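Local coordinates for protein chitinase (Paenibacillus sp. FPU-7, PDB 5GZT) that probably catalyses the random endo-hydrolysis of beta-1,4 linkages between N-acetylglucosamine units in chitin and chitodextrins, at residues W581-T584 and A585-P588; Y599-T602 and A603-A606. One frame throughout, in Å; residues are numbered along the deposited sequence.

Interaction 1: residues W581-T584 and A585-P588; sequences WDDT and AKAP
The tip of the beta hairpin formed by strands 578-582 and 587-591 is closed between Asp582 and Ala587, an antiparallel hydrogen-bonded pair. Asp582 N gives a nearly straight bond to Ala587 O (2.9 Å). On the return side Asp582 O faces two backbone amides, a short but bent contact with Lys586 N (2.8 Å) and a longer one with Ala587 N, both weak. This doubling of Lys586 and Ala587 against Asp582 is a G1 beta bulge, and Lys586 takes the left-handed backbone conformation (phi 66°, psi 51°) at its first position. Asp582 also braces the turn with its side chain. Asp582 OD1 accepts from Thr584 N nearly along the C-O axis, making an Asx turn, and from Ala585 N (2.9 Å), which comes from above the carboxylate plane, while OD2 is held by His496. The hairpin forms one edge of the five-stranded antiparallel sheet that family 18 chitinases can insert between the seventh and eighth strands of their TIM barrel. On the face shared with Pro588, the Trp581 indole lies over the backbone of the opposite strand. Trp581 CH2 comes to 3.3 Å from Lys586 C, Ala587 N sits over the rim of the same ring face, and Trp581 CZ3 touches Pro588 CD (4.0 Å). Trp581 NE1 meets Asp583 OD1 in the indole plane (3.0 Å). That oxygen also takes Lys586 NZ in a salt bridge, a weak hydrogen bond, while NZ gives a further bond to Asp583 O (2.9 Å). The bend at chi2 (-61°) folds the lysine back over the turn.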
loop_
_atom_site.group_PDB
_atom_site.type_symbol
_atom_site.label_atom_id
_atom_site.label_comp_id
_atom_site.label_asym_id
_atom_site.label_seq_id
_atom_site.Cartn_x
_atom_site.Cartn_y
_atom_site.Cartn_z
ATOM N N TRP B 581 24.911 -8.899 -5.785
ATOM C CA TRP B 581 24.160 -8.494 -4.646
ATOM C C TRP B 581 25.125 -7.771 -3.709
ATOM O O TRP B 581 26.244 -8.209 -3.484
ATOM C CB TRP B 581 23.706 -9.757 -3.955
ATOM C CG TRP B 581 22.961 -9.567 -2.640
ATOM C CD1 TRP B 581 23.409 -9.916 -1.384
ATOM C CD2 TRP B 581 21.650 -9.038 -2.461
ATOM N NE1 TRP B 581 22.465 -9.609 -0.489
ATOM C CE2 TRP B 581 21.375 -9.094 -1.089
ATOM C CE3 TRP B 581 20.707 -8.450 -3.324
ATOM C CZ2 TRP B 581 20.134 -8.700 -0.522
ATOM C CZ3 TRP B 581 19.429 -8.078 -2.768
ATOM C CH2 TRP B 581 19.211 -8.149 -1.362
ATOM N N ASP B 582 24.647 -6.695 -3.128
ATOM C CA ASP B 582 25.392 -5.999 -2.077
ATOM C C ASP B 582 24.768 -6.422 -0.765
ATOM O O ASP B 582 23.659 -6.073 -0.427
ATOM C CB ASP B 582 25.287 -4.495 -2.264
ATOM C CG ASP B 582 26.118 -3.685 -1.195
ATOM O OD1 ASP B 582 26.262 -4.120 -0.035
ATOM O OD2 ASP B 582 26.464 -2.538 -1.463
ATOM N N ASP B 583 25.494 -7.229 -0.033
ATOM C CA ASP B 583 24.960 -7.806 1.169
ATOM C C ASP B 583 24.992 -6.895 2.404
ATOM O O ASP B 583 24.514 -7.317 3.423
ATOM C CB ASP B 583 25.671 -9.094 1.582
ATOM C CG ASP B 583 24.730 -10.003 2.434
ATOM O OD1 ASP B 583 23.442 -10.141 2.245
ATOM O OD2 ASP B 583 25.329 -10.595 3.272
ATOM N N THR B 584 25.506 -5.698 2.296
ATOM C CA THR B 584 25.358 -4.698 3.380
ATOM C C THR B 584 24.185 -3.778 3.015
ATOM O O THR B 584 23.221 -3.604 3.837
ATOM C CB THR B 584 26.634 -3.908 3.458
ATOM O OG1 THR B 584 27.716 -4.798 3.691
ATOM C CG2 THR B 584 26.566 -2.866 4.550
ATOM N N ALA B 585 24.144 -3.264 1.768
ATOM C CA ALA B 585 23.002 -2.445 1.385
ATOM C C ALA B 585 21.721 -3.217 1.240
ATOM O O ALA B 585 20.640 -2.644 1.360
ATOM C CB ALA B 585 23.281 -1.756 0.063
ATOM N N LYS B 586 21.824 -4.527 0.960
ATOM C CA LYS B 586 20.652 -5.400 0.640
ATOM C C LYS B 586 19.982 -4.985 -0.692
ATOM O O LYS B 586 18.801 -4.827 -0.743
ATOM C CB LYS B 586 19.644 -5.527 1.743
ATOM C CG LYS B 586 20.289 -5.886 3.084
ATOM C CD LYS B 586 21.059 -7.224 3.122
ATOM C CE LYS B 586 21.489 -7.483 4.570
ATOM N NZ LYS B 586 22.268 -8.699 4.538
ATOM N N ALA B 587 20.782 -4.851 -1.745
ATOM C CA ALA B 587 20.338 -4.395 -3.029
ATOM C C ALA B 587 21.044 -5.143 -4.162
ATOM O O ALA B 587 22.269 -5.344 -4.132
ATOM C CB ALA B 587 20.626 -2.922 -3.218
ATOM N N PRO B 588 20.311 -5.417 -5.231
ATOM C CA PRO B 588 20.922 -6.078 -6.371
ATOM C C PRO B 588 21.330 -5.048 -7.425
ATOM O O PRO B 588 20.763 -3.935 -7.454
ATOM C CB PRO B 588 19.744 -6.882 -6.928
ATOM C CG PRO B 588 18.572 -5.857 -6.750
ATOM C CD PRO B 588 18.884 -5.151 -5.436
#

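Interaction 2: residues Y599-T602 and A603-A606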
loop_
_atom_site.group_PDB
_atom_site.type_symbol
_atom_site.label_atom_id
_atom_site.label_comp_id
_atom_site.label_asym_id
_atom_site.label_seq_id
_atom_site.Cartn_x
_atom_site.Cartn_y
_atom_site.Cartn_z
ATOM N N TYR B 599 18.869 -1.610 -9.225
ATOM C CA TYR B 599 17.468 -1.941 -9.302
ATOM C C TYR B 599 16.955 -2.565 -7.991
ATOM O O TYR B 599 17.687 -2.614 -6.982
ATOM C CB TYR B 599 17.184 -2.829 -10.574
ATOM C CG TYR B 599 17.614 -4.296 -10.498
ATOM C CD1 TYR B 599 18.950 -4.649 -10.661
ATOM C CD2 TYR B 599 16.682 -5.341 -10.383
ATOM C CE1 TYR B 599 19.395 -5.938 -10.589
ATOM C CE2 TYR B 599 17.126 -6.654 -10.401
ATOM C CZ TYR B 599 18.490 -6.926 -10.500
ATOM O OH TYR B 599 18.957 -8.193 -10.471
ATOM N N GLU B 600 15.685 -2.919 -8.013
ATOM C CA GLU B 600 14.920 -3.419 -6.905
ATOM C C GLU B 600 14.374 -4.785 -7.453
ATOM O O GLU B 600 13.857 -4.839 -8.559
ATOM C CB GLU B 600 13.717 -2.555 -6.758
ATOM C CG GLU B 600 12.848 -2.889 -5.581
ATOM C CD GLU B 600 13.259 -2.113 -4.292
ATOM O OE1 GLU B 600 14.192 -2.555 -3.617
ATOM O OE2 GLU B 600 12.638 -1.076 -3.957
ATOM N N ASP B 601 14.476 -5.851 -6.661
ATOM C CA ASP B 601 14.045 -7.209 -7.095
ATOM C C ASP B 601 13.342 -7.862 -5.909
ATOM O O ASP B 601 12.931 -7.170 -4.942
ATOM C CB ASP B 601 15.253 -7.994 -7.638
ATOM C CG ASP B 601 16.185 -8.552 -6.564
ATOM O OD1 ASP B 601 16.029 -8.163 -5.359
ATOM O OD2 ASP B 601 17.164 -9.319 -6.950
ATOM N N THR B 602 13.202 -9.191 -5.983
ATOM C CA THR B 602 12.473 -9.907 -5.061
ATOM C C THR B 602 13.160 -9.870 -3.715
ATOM O O THR B 602 12.470 -9.888 -2.647
ATOM C CB THR B 602 12.256 -11.334 -5.541
ATOM O OG1 THR B 602 13.470 -11.894 -5.929
ATOM C CG2 THR B 602 11.329 -11.365 -6.725
ATOM N N ALA B 603 14.464 -9.980 -3.737
ATOM C CA ALA B 603 15.225 -9.969 -2.482
ATOM C C ALA B 603 15.238 -8.588 -1.760
ATOM O O ALA B 603 15.049 -8.526 -0.541
ATOM C CB ALA B 603 16.664 -10.461 -2.724
ATOM N N SER B 604 15.476 -7.501 -2.504
ATOM C CA SER B 604 15.500 -6.165 -1.937
ATOM C C SER B 604 14.092 -5.818 -1.437
ATOM O O SER B 604 13.990 -5.211 -0.339
ATOM C CB SER B 604 16.078 -5.086 -2.876
ATOM O OG SER B 604 15.212 -4.786 -3.938
ATOM N N ALA B 605 13.031 -6.212 -2.165
ATOM C CA ALA B 605 11.701 -6.042 -1.687
ATOM C C ALA B 605 11.487 -6.764 -0.339
ATOM O O ALA B 605 10.875 -6.161 0.563
ATOM C CB ALA B 605 10.632 -6.408 -2.664
ATOM N N ALA B 606 12.059 -7.948 -0.160
ATOM C CA ALA B 606 11.876 -8.659 1.118
ATOM C C ALA B 606 12.653 -7.983 2.255
ATOM O O ALA B 606 12.103 -7.807 3.284
ATOM C CB ALA B 606 12.276 -10.107 1.042
#
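The Asp601 carboxylate presents one oxygen, OD1, to the start of helix 602-614: Ser604 N meets it nearly along the C-O axis (3.0 Å, 170°), and Ala603 N, at 2.9 Å from OD1, adds a bent, weak bond. The aspartate's chi1 of 77° places CG between its own backbone N and carbonyl carbon, from where OD1 reaches forward to these amides. The Tyr599 ring stays clear of the helix start; it packs on Pro588 and Leu590 of strand 587-591 and on Tyr564 and Leu567 of helix 564-570. Ser604 returns the bond of Asp601, its OG accepting from Asp601 N (3.0 Å). Ser604 OG also donates to Glu600 OE1 at 2.5 Å, a very short bond whose exact length is doubtful; OG is gripped from two neighbouring residues, which would limit its rotation. Glu600 reaches it by extending from the backbone, CG anti to N, and then bending at chi2 (90°), which brings its carboxylate back beside the serine. Its second oxygen, OE2, forms a salt bridge with Lys608, one turn on from Ser604, and takes the amide of Ala532, so both oxygens of this buried carboxylate have partners. The helical backbone bonds begin here as well: Ala605 N reaches Asp601 O at 2.9 Å, and Ala606 N reaches Thr602 O at 3.2 Å, from above the carbonyl plane. Thr602 turns its hydroxyl elsewhere, to Thr682. The negative charge of Asp601 probably suits its place by the positive end of the helix dipole. Asp601 is thus the N-cap of helix 602-614, and its reciprocal bonds with Ser604 make a classic capping box.

From the N terminus, interaction 1 closes the turn between strands 578-582 and 587-591 before interaction 2 begins; the two stand in series, neither nested nor crossed. Strand 596-598 lies between them, pairing with 587-591, and interaction 2 then closes the short step from the loop after it into helix 602-614, which leads to barrel strand 619-623. The contacts nevertheless meet in space, their centres about 9 Å apart. Pro588 CD packs on Tyr599 O at 3.2 Å, and Trp581 CZ3 on Ala603 CB at 3.7 Å, so the hairpin lies against the helix start. Leu744 beside Trp581 and Glu745 beside Ala603, both in the immunoglobulin-like range, extend this junction to the next domain.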